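PDB 5GZS: GGDEF family protein, which is a diguanylate cyclase whose periplasmic portion, described here, has two regions of solute-binding protein type and binds arginine, probably as a signal. Local coordinates for residues 26-31 / 179-184; 213-218 / 258-263; 319-324 / 375-380. One frame throughout, in Å; residues are numbered along the deposited sequence.

Overall arrangement
The three contacts follow one another along the chain without touching. Contacts 1 and 3 lie towards the ends of the elongated molecule, with centres about 66 Å apart on opposite sides of the chain's centre; contact 2 lies closer to that centre, its own centre about 42 Å from that of contact 1 and 49 Å from that of contact 3. Only contact 2 is wholly buried, and it is apolar: a valine meets two leucines where helix 189-218 passes the end of helix 248-259. Contact 1 joins two helices through a phenylalanine and a lysine, partly open to solvent. Contact 3, also partly buried, joins a loop to a strand and pairs two tyrosine rings beside an aspartate salt-bridged to arginines.

Contact 1 (26-31 / 179-184); sequences HHFNLE and LGKIEK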
loop_
_atom_site.group_PDB
_atom_site.type_symbol
_atom_site.label_atom_id
_atom_site.label_comp_id
_atom_site.label_asym_id
_atom_site.label_seq_id
_atom_site.Cartn_x
_atom_site.Cartn_y
_atom_site.Cartn_z
ATOM N N HIS A 26 -3.445 -24.408 -39.227
ATOM C CA HIS A 26 -3.982 -25.707 -39.359
ATOM C C HIS A 26 -5.480 -25.682 -39.385
ATOM O O HIS A 26 -6.096 -26.449 -40.084
ATOM C CB HIS A 26 -3.490 -26.556 -38.226
ATOM C CG HIS A 26 -4.016 -27.945 -38.251
ATOM N ND1 HIS A 26 -3.508 -28.913 -39.072
ATOM C CD2 HIS A 26 -5.018 -28.525 -37.569
ATOM C CE1 HIS A 26 -4.163 -30.032 -38.883
ATOM N NE2 HIS A 26 -5.088 -29.819 -37.981
ATOM N N HIS A 27 -6.077 -24.801 -38.618
ATOM C CA HIS A 27 -7.520 -24.823 -38.513
ATOM C C HIS A 27 -8.165 -24.317 -39.801
ATOM O O HIS A 27 -9.157 -24.893 -40.261
ATOM C CB HIS A 27 -7.981 -23.997 -37.324
ATOM C CG HIS A 27 -9.447 -24.109 -37.042
ATOM N ND1 HIS A 27 -10.347 -23.108 -37.360
ATOM C CD2 HIS A 27 -10.163 -25.083 -36.433
ATOM C CE1 HIS A 27 -11.554 -23.465 -36.964
ATOM N NE2 HIS A 27 -11.468 -24.654 -36.388
ATOM N N PHE A 28 -7.598 -23.253 -40.379
ATOM C CA PHE A 28 -8.117 -22.679 -41.624
ATOM C C PHE A 28 -7.391 -23.164 -42.894
ATOM O O PHE A 28 -7.671 -22.672 -43.983
ATOM C CB PHE A 28 -8.043 -21.156 -41.571
ATOM C CG PHE A 28 -8.974 -20.544 -40.587
ATOM C CD1 PHE A 28 -10.344 -20.679 -40.740
ATOM C CD2 PHE A 28 -8.486 -19.812 -39.510
ATOM C CE1 PHE A 28 -11.214 -20.103 -39.828
ATOM C CE2 PHE A 28 -9.351 -19.227 -38.589
ATOM C CZ PHE A 28 -10.715 -19.365 -38.748
ATOM N N ASN A 29 -6.464 -24.111 -42.752
ATOM C CA ASN A 29 -5.681 -24.590 -43.885
ATOM C C ASN A 29 -4.927 -23.430 -44.557
ATOM O O ASN A 29 -5.064 -23.223 -45.762
ATOM C CB ASN A 29 -6.600 -25.304 -44.893
ATOM C CG ASN A 29 -5.839 -26.082 -45.963
ATOM O OD1 ASN A 29 -4.616 -25.994 -46.077
ATOM N ND2 ASN A 29 -6.580 -26.835 -46.770
ATOM N N LEU A 30 -4.142 -22.677 -43.783
ATOM C CA LEU A 30 -3.425 -21.508 -44.312
ATOM C C LEU A 30 -1.929 -21.769 -44.402
ATOM O O LEU A 30 -1.354 -22.409 -43.530
ATOM C CB LEU A 30 -3.660 -20.269 -43.440
ATOM C CG LEU A 30 -5.103 -19.902 -43.101
ATOM C CD1 LEU A 30 -5.140 -18.837 -42.031
ATOM C CD2 LEU A 30 -5.827 -19.427 -44.334
ATOM N N GLU A 31 -1.305 -21.247 -45.453
ATOM C CA GLU A 31 0.135 -21.302 -45.606
ATOM C C GLU A 31 0.737 -20.169 -44.843
ATOM O O GLU A 31 0.663 -19.025 -45.269
ATOM C CB GLU A 31 0.542 -21.233 -47.078
ATOM C CG GLU A 31 0.172 -22.473 -47.839
ATOM C CD GLU A 31 0.739 -23.736 -47.196
ATOM O OE1 GLU A 31 1.799 -23.662 -46.536
ATOM O OE2 GLU A 31 0.117 -24.810 -47.348
ATOM N N LEU A 179 -8.718 -11.462 -40.804
ATOM C CA LEU A 179 -8.398 -11.059 -39.434
ATOM C C LEU A 179 -9.594 -11.305 -38.519
ATOM O O LEU A 179 -9.429 -11.695 -37.357
ATOM C CB LEU A 179 -7.984 -9.593 -39.371
ATOM C CG LEU A 179 -7.407 -9.205 -38.004
ATOM C CD1 LEU A 179 -6.008 -9.800 -37.783
ATOM C CD2 LEU A 179 -7.421 -7.683 -37.768
ATOM N N GLY A 180 -10.796 -11.098 -39.056
ATOM C CA GLY A 180 -12.020 -11.377 -38.321
ATOM C C GLY A 180 -12.147 -12.835 -37.924
ATOM O O GLY A 180 -12.342 -13.153 -36.751
ATOM N N LYS A 181 -12.018 -13.719 -38.911
ATOM C CA LYS A 181 -12.075 -15.156 -38.688
ATOM C C LYS A 181 -11.005 -15.588 -37.709
ATOM O O LYS A 181 -11.258 -16.441 -36.865
ATOM C CB LYS A 181 -11.909 -15.915 -40.009
ATOM C CG LYS A 181 -12.645 -15.294 -41.188
ATOM C CD LYS A 181 -12.369 -16.029 -42.500
ATOM C CE LYS A 181 -13.356 -17.168 -42.746
ATOM N NZ LYS A 181 -12.938 -18.395 -42.007
ATOM N N ILE A 182 -9.808 -15.004 -37.822
ATOM C CA ILE A 182 -8.705 -15.337 -36.911
ATOM C C ILE A 182 -9.051 -14.921 -35.489
ATOM O O ILE A 182 -8.832 -15.677 -34.532
ATOM C CB ILE A 182 -7.385 -14.652 -37.308
ATOM C CG1 ILE A 182 -6.667 -15.416 -38.417
ATOM C CG2 ILE A 182 -6.467 -14.548 -36.104
ATOM C CD1 ILE A 182 -5.606 -14.568 -39.078
ATOM N N GLU A 183 -9.600 -13.711 -35.372
ATOM C CA GLU A 183 -10.050 -13.194 -34.094
ATOM C C GLU A 183 -11.066 -14.119 -33.441
ATOM O O GLU A 183 -10.893 -14.513 -32.287
ATOM C CB GLU A 183 -10.659 -11.806 -34.254
ATOM C CG GLU A 183 -10.945 -11.156 -32.919
ATOM C CD GLU A 183 -11.485 -9.741 -33.049
ATOM O OE1 GLU A 183 -12.615 -9.494 -32.579
ATOM O OE2 GLU A 183 -10.780 -8.876 -33.606
ATOM N N LYS A 184 -12.102 -14.489 -34.185
ATOM C CA LYS A 184 -13.182 -15.290 -33.614
ATOM C C LYS A 184 -12.718 -16.690 -33.209
ATOM O O LYS A 184 -13.223 -17.279 -32.243
ATOM C CB LYS A 184 -14.344 -15.384 -34.597
ATOM C CG LYS A 184 -15.573 -16.147 -34.061
ATOM C CD LYS A 184 -16.743 -16.141 -35.077
ATOM C CE LYS A 184 -17.890 -17.088 -34.682
ATOM N NZ LYS A 184 -18.612 -16.703 -33.424
#
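The Phe28 ring carries His27 ND1 on one face, 3.9 Å above its plane and over its centre, while Lys181 and Ile182 of the facing helix approach it obliquely. This is helix-to-helix packing within the family 3 solute-binding fold: the C-terminal part of helix 15-28 meets helix 176-186. The closest CA pair, Phe28 and Ile182, is 8.7 Å apart, and the Phe28 ring spans the gap to meet the backbone of helix 176-186 as well as the Lys181 side chain. Phe28 reaches over with its CG anti to the carbonyl carbon (chi1 -68°), which sends the ring towards the other helix. There Phe28 CZ comes within 3.5 Å of Lys181 O, and Phe28 CE2 lies 4.3 Å from Ile182 CA. Ile182 itself is buried, touching Ile24 of helix 15-28, Phe54, and Ile168 of strand 166-170. On the same first helix His27 also stacks its ring on Tyr185. Just after Phe28, Asn29 adopts a positive phi of 57° and turns the chain out of the helix; Glu31 then pairs through its backbone with Tyr6. Lys181 is extended as far as CD, then bends at chi3 (89°) and again at chi4, and these bends bring Lys181 NZ back to the ring, 3.3 Å from Phe28 CE1.

Contact 2 (213-218 / 258-263); sequences QSVVES and EMLLLK
Val215 is the residue by which 213-218 meets 258-263, and its CA lies 7.0 Å from the CA of Leu260, the closest CA pair of the two segments. One step earlier in the helix, Ser214 turns to another partner: its OG is hydrogen-bonded to Arg432 NH1, which ties helix 189-218 to helix 421-435. Val215 then splits its two methyl groups between two leucines. Val215 CG2, anti to the carbonyl carbon, packs 4.0 Å from Leu260 CD2 and 3.8 Å from Leu260 O. Val215 CG1, anti to the backbone N (chi1 172°), meets Leu262 CD2 at 4.1 Å. All these contacts have van der Waals lengths, and the three residues are buried.

The two leucines flank the turn that ends helix 248-259. Leu261 has a positive phi (56°) with two bonds back into the last turn, a Schellman motif; one of them runs from Leu261 N to Glu258 O. The turn leaves Leu260 and Leu262 on either side of Leu261 in sequence, and the CD2 methyls of both reach Val215. It belongs to a beta-alpha-beta unit, since helix 248-259 connects the adjacent parallel strands 226-230 and 264-266, and the disulfide between Cys257 and Cys264 brackets it. Leu260 also packs on Leu211, Phe430 and Ala433, placing it among three helices, while Met259 O accepts a bond from Arg212 NE.

Farther along, Ser218 N is 2.9 Å from Val215 O in a hydrogen bond, so the carbonyl of the contact residue is engaged. Ser218 OG is hydrogen-bonded to Leu220 N, and Leu220 in turn touches the Leu262 side chain.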
loop_
_atom_site.group_PDB
_atom_site.type_symbol
_atom_site.label_atom_id
_atom_site.label_comp_id
_atom_site.label_asym_id
_atom_site.label_seq_id
_atom_site.Cartn_x
_atom_site.Cartn_y
_atom_site.Cartn_z
ATOM N N GLN A 213 19.484 -25.492 -12.555
ATOM C CA GLN A 213 20.888 -25.484 -12.906
ATOM C C GLN A 213 21.673 -24.791 -11.808
ATOM O O GLN A 213 22.856 -25.073 -11.597
ATOM C CB GLN A 213 21.126 -24.811 -14.262
ATOM C CG GLN A 213 22.381 -25.319 -14.948
ATOM C CD GLN A 213 22.576 -26.844 -14.819
ATOM O OE1 GLN A 213 21.630 -27.636 -14.939
ATOM N NE2 GLN A 213 23.815 -27.254 -14.588
ATOM N N SER A 214 21.009 -23.893 -11.097
ATOM C CA SER A 214 21.671 -23.177 -10.025
ATOM C C SER A 214 21.909 -24.093 -8.841
ATOM O O SER A 214 22.938 -23.971 -8.145
ATOM C CB SER A 214 20.850 -21.967 -9.589
ATOM O OG SER A 214 21.021 -20.908 -10.498
ATOM N N VAL A 215 20.943 -24.986 -8.610
ATOM C CA VAL A 215 21.058 -25.975 -7.543
ATOM C C VAL A 215 22.295 -26.827 -7.787
ATOM O O VAL A 215 23.154 -26.954 -6.913
ATOM C CB VAL A 215 19.818 -26.875 -7.455
ATOM C CG1 VAL A 215 20.044 -28.022 -6.469
ATOM C CG2 VAL A 215 18.583 -26.056 -7.105
ATOM N N VAL A 216 22.376 -27.379 -9.000
ATOM C CA VAL A 216 23.513 -28.190 -9.443
ATOM C C VAL A 216 24.813 -27.413 -9.330
ATOM O O VAL A 216 25.788 -27.911 -8.740
ATOM C CB VAL A 216 23.339 -28.686 -10.911
ATOM C CG1 VAL A 216 24.644 -29.209 -11.458
ATOM C CG2 VAL A 216 22.237 -29.754 -11.002
ATOM N N GLU A 217 24.839 -26.189 -9.863
ATOM C CA GLU A 217 26.032 -25.343 -9.710
ATOM C C GLU A 217 26.380 -25.069 -8.251
ATOM O O GLU A 217 27.521 -24.743 -7.948
ATOM C CB GLU A 217 25.875 -24.009 -10.435
ATOM C CG GLU A 217 25.987 -24.116 -11.938
ATOM C CD GLU A 217 25.729 -22.797 -12.636
ATOM O OE1 GLU A 217 25.645 -21.756 -11.943
ATOM O OE2 GLU A 217 25.619 -22.805 -13.880
ATOM N N SER A 218 25.417 -25.200 -7.343
ATOM C CA SER A 218 25.692 -24.895 -5.945
ATOM C C SER A 218 26.468 -26.051 -5.353
ATOM O O SER A 218 27.211 -25.903 -4.384
ATOM C CB SER A 218 24.402 -24.670 -5.155
ATOM O OG SER A 218 23.829 -25.905 -4.763
ATOM N N GLU A 258 9.867 -28.472 -4.112
ATOM C CA GLU A 258 9.573 -29.177 -5.342
ATOM C C GLU A 258 10.167 -28.390 -6.504
ATOM O O GLU A 258 10.805 -28.954 -7.394
ATOM C CB GLU A 258 8.063 -29.377 -5.495
ATOM C CG GLU A 258 7.611 -30.769 -5.043
ATOM C CD GLU A 258 6.287 -30.759 -4.302
ATOM O OE1 GLU A 258 6.044 -31.702 -3.514
ATOM O OE2 GLU A 258 5.506 -29.803 -4.496
HETATM N N MSE A 259 9.974 -27.079 -6.452
HETATM C CA MSE A 259 10.598 -26.151 -7.376
HETATM C C MSE A 259 12.104 -26.433 -7.549
HETATM O O MSE A 259 12.651 -26.258 -8.631
HETATM C CB MSE A 259 10.385 -24.706 -6.884
HETATM C CG MSE A 259 10.369 -23.662 -7.993
HETATM SE SE MSE A 259 8.671 -23.894 -8.964
HETATM C CE MSE A 259 7.673 -22.397 -8.255
ATOM N N LEU A 260 12.776 -26.870 -6.489
ATOM C CA LEU A 260 14.229 -26.975 -6.538
ATOM C C LEU A 260 14.707 -28.414 -6.664
ATOM O O LEU A 260 15.912 -28.675 -6.701
ATOM C CB LEU A 260 14.856 -26.345 -5.296
ATOM C CG LEU A 260 14.521 -24.895 -4.969
ATOM C CD1 LEU A 260 14.598 -24.713 -3.451
ATOM C CD2 LEU A 260 15.497 -23.964 -5.670
ATOM N N LEU A 261 13.753 -29.333 -6.728
ATOM C CA LEU A 261 14.016 -30.764 -6.799
ATOM C C LEU A 261 14.870 -31.233 -5.649
ATOM O O LEU A 261 15.669 -32.162 -5.801
ATOM C CB LEU A 261 14.676 -31.148 -8.115
ATOM C CG LEU A 261 13.794 -31.092 -9.360
ATOM C CD1 LEU A 261 14.495 -31.887 -10.430
ATOM C CD2 LEU A 261 12.407 -31.648 -9.083
ATOM N N LEU A 262 14.684 -30.599 -4.494
ATOM C CA LEU A 262 15.201 -31.130 -3.247
ATOM C C LEU A 262 14.119 -31.917 -2.529
ATOM O O LEU A 262 12.931 -31.630 -2.662
ATOM C CB LEU A 262 15.686 -30.014 -2.337
ATOM C CG LEU A 262 16.526 -28.902 -2.934
ATOM C CD1 LEU A 262 16.504 -27.795 -1.955
ATOM C CD2 LEU A 262 17.959 -29.375 -3.188
ATOM N N LYS A 263 14.528 -32.877 -1.722
ATOM C CA LYS A 263 13.575 -33.659 -0.957
ATOM C C LYS A 263 13.491 -33.110 0.461
ATOM O O LYS A 263 14.491 -33.020 1.160
ATOM C CB LYS A 263 13.980 -35.144 -0.955
ATOM C CG LYS A 263 15.475 -35.382 -1.057
ATOM C CD LYS A 263 15.818 -36.838 -1.424
ATOM C CE LYS A 263 15.292 -37.194 -2.797
ATOM N NZ LYS A 263 15.876 -38.473 -3.298
#

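Contact 3 (319-324 / 375-380); sequences EHYKDD and EVDYIV
Tyr321 turns the edge of its ring towards the face of Tyr378 in an offset edge-to-face pair, with centroids 5.5 Å apart and planes at 65°. The closest atoms are Tyr321 CE2 and Tyr378 CE1, at 3.5 Å. Farther along the ring, Tyr321 OH lies 3.1 Å from Asp377 OD1, yet the hydroxyl's hydrogen-bond partner is Glu335 OE2. The Asp377 carboxylate plane is turned 22° from that of the tyrosine ring and approaches it obliquely. Lys322 CG sits 3.6 Å above the centre of one Tyr321 face, and Lys322 CB is 3.7 Å from Tyr378 OH. Tyr321 reaches across with CG anti to the backbone N (chi1 174°).

The contact joins the loop after strand 312-318 to the start of strand 378-382, in a mixed sheet of the second solute-binding region. Those two strands are antiparallel neighbours, bonded at Ile379 and Val316, so the end of 312-318 lies beside the start of 378-382, and the loop leaving it comes to Asp377 and Tyr378.

Charged side chains form the next shell. Asp377 is held by two arginines, OD1 bridging to Arg318 NH2 and OD2 to Arg336 NH1, which would probably favour its charged form. Arg318 also makes a cation-pi contact with Tyr321 and bonds to Val376 O, while Lys317 NZ binds both Tyr321 O and Asp323 OD1.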
loop_
_atom_site.group_PDB
_atom_site.type_symbol
_atom_site.label_atom_id
_atom_site.label_comp_id
_atom_site.label_asym_id
_atom_site.label_seq_id
_atom_site.Cartn_x
_atom_site.Cartn_y
_atom_site.Cartn_z
ATOM N N GLU A 319 -14.734 -6.783 24.298
ATOM C CA GLU A 319 -15.820 -6.242 23.485
ATOM C C GLU A 319 -16.483 -5.036 24.179
ATOM O O GLU A 319 -16.580 -5.023 25.400
ATOM C CB GLU A 319 -16.849 -7.334 23.226
ATOM C CG GLU A 319 -17.937 -6.952 22.272
ATOM C CD GLU A 319 -19.030 -7.996 22.161
ATOM O OE1 GLU A 319 -18.725 -9.176 22.389
ATOM O OE2 GLU A 319 -20.191 -7.654 21.855
ATOM N N HIS A 320 -16.938 -4.048 23.408
ATOM C CA HIS A 320 -17.703 -2.915 23.951
ATOM C C HIS A 320 -16.888 -1.938 24.809
ATOM O O HIS A 320 -17.405 -0.929 25.289
ATOM C CB HIS A 320 -18.910 -3.423 24.747
ATOM C CG HIS A 320 -20.038 -3.907 23.892
ATOM N ND1 HIS A 320 -19.895 -4.931 22.981
ATOM C CD2 HIS A 320 -21.328 -3.506 23.808
ATOM C CE1 HIS A 320 -21.050 -5.141 22.373
ATOM N NE2 HIS A 320 -21.936 -4.289 22.857
ATOM N N TYR A 321 -15.614 -2.258 24.987
ATOM C CA TYR A 321 -14.666 -1.479 25.766
ATOM C C TYR A 321 -13.956 -0.366 24.985
ATOM O O TYR A 321 -13.146 -0.643 24.096
ATOM C CB TYR A 321 -13.616 -2.428 26.345
ATOM C CG TYR A 321 -12.472 -1.753 27.072
ATOM C CD1 TYR A 321 -12.590 -1.404 28.412
ATOM C CD2 TYR A 321 -11.263 -1.503 26.436
ATOM C CE1 TYR A 321 -11.559 -0.800 29.087
ATOM C CE2 TYR A 321 -10.221 -0.891 27.104
ATOM C CZ TYR A 321 -10.377 -0.543 28.435
ATOM O OH TYR A 321 -9.346 0.060 29.118
ATOM N N LYS A 322 -14.249 0.881 25.346
ATOM C CA LYS A 322 -13.524 2.068 24.874
ATOM C C LYS A 322 -13.446 2.227 23.352
ATOM O O LYS A 322 -12.449 2.718 22.825
ATOM C CB LYS A 322 -12.107 2.076 25.449
ATOM C CG LYS A 322 -12.043 2.348 26.928
ATOM C CD LYS A 322 -10.616 2.585 27.391
ATOM C CE LYS A 322 -10.574 3.203 28.790
ATOM N NZ LYS A 322 -10.842 4.669 28.750
ATOM N N ASP A 323 -14.494 1.828 22.648
ATOM C CA ASP A 323 -14.522 1.973 21.201
ATOM C C ASP A 323 -14.290 3.411 20.730
ATOM O O ASP A 323 -14.903 4.359 21.235
ATOM C CB ASP A 323 -15.855 1.467 20.651
ATOM C CG ASP A 323 -16.272 0.148 21.265
ATOM O OD1 ASP A 323 -15.369 -0.658 21.603
ATOM O OD2 ASP A 323 -17.498 -0.072 21.420
ATOM N N ASP A 324 -13.388 3.543 19.755
ATOM C CA ASP A 324 -13.094 4.807 19.078
ATOM C C ASP A 324 -12.560 5.872 20.019
ATOM O O ASP A 324 -12.676 7.063 19.750
ATOM C CB ASP A 324 -14.340 5.319 18.367
ATOM C CG ASP A 324 -14.854 4.341 17.340
ATOM O OD1 ASP A 324 -14.011 3.643 16.733
ATOM O OD2 ASP A 324 -16.090 4.276 17.139
ATOM N N GLU A 375 -7.467 -8.574 33.762
ATOM C CA GLU A 375 -6.082 -8.414 34.197
ATOM C C GLU A 375 -5.394 -7.362 33.337
ATOM O O GLU A 375 -4.521 -6.620 33.798
ATOM C CB GLU A 375 -5.334 -9.745 34.073
ATOM C CG GLU A 375 -4.957 -10.411 35.385
ATOM C CD GLU A 375 -3.952 -11.521 35.182
ATOM O OE1 GLU A 375 -2.747 -11.200 35.069
ATOM O OE2 GLU A 375 -4.359 -12.705 35.139
ATOM N N VAL A 376 -5.824 -7.329 32.075
ATOM C CA VAL A 376 -5.264 -6.490 31.030
ATOM C C VAL A 376 -6.401 -6.022 30.092
ATOM O O VAL A 376 -7.498 -6.601 30.088
ATOM C CB VAL A 376 -4.188 -7.261 30.240
ATOM C CG1 VAL A 376 -4.828 -8.204 29.228
ATOM C CG2 VAL A 376 -3.183 -6.318 29.598
ATOM N N ASP A 377 -6.149 -4.978 29.306
ATOM C CA ASP A 377 -7.212 -4.358 28.511
ATOM C C ASP A 377 -7.076 -4.511 26.999
ATOM O O ASP A 377 -8.085 -4.479 26.287
ATOM C CB ASP A 377 -7.295 -2.882 28.845
ATOM C CG ASP A 377 -7.575 -2.637 30.312
ATOM O OD1 ASP A 377 -8.768 -2.552 30.669
ATOM O OD2 ASP A 377 -6.607 -2.524 31.101
ATOM N N TYR A 378 -5.835 -4.648 26.523
ATOM C CA TYR A 378 -5.519 -4.836 25.100
ATOM C C TYR A 378 -4.376 -5.830 24.966
ATOM O O TYR A 378 -3.367 -5.717 25.666
ATOM C CB TYR A 378 -5.109 -3.520 24.410
ATOM C CG TYR A 378 -6.172 -2.425 24.325
ATOM C CD1 TYR A 378 -6.305 -1.475 25.322
ATOM C CD2 TYR A 378 -7.008 -2.331 23.224
ATOM C CE1 TYR A 378 -7.263 -0.477 25.230
ATOM C CE2 TYR A 378 -7.965 -1.342 23.125
ATOM C CZ TYR A 378 -8.095 -0.417 24.129
ATOM O OH TYR A 378 -9.056 0.579 24.025
ATOM N N ILE A 379 -4.520 -6.798 24.066
ATOM C CA ILE A 379 -3.441 -7.743 23.812
ATOM C C ILE A 379 -3.127 -7.750 22.324
ATOM O O ILE A 379 -3.994 -7.439 21.501
ATOM C CB ILE A 379 -3.802 -9.159 24.292
ATOM C CG1 ILE A 379 -4.821 -9.803 23.358
ATOM C CG2 ILE A 379 -4.367 -9.119 25.707
ATOM C CD1 ILE A 379 -5.406 -11.085 23.897
ATOM N N VAL A 380 -1.887 -8.077 21.973
ATOM C CA VAL A 380 -1.470 -7.980 20.584
ATOM C C VAL A 380 -1.613 -9.298 19.845
ATOM O O VAL A 380 -0.959 -10.287 20.167
ATOM C CB VAL A 380 -0.012 -7.526 20.436
ATOM C CG1 VAL A 380 0.329 -7.381 18.955
ATOM C CG2 VAL A 380 0.229 -6.233 21.161
#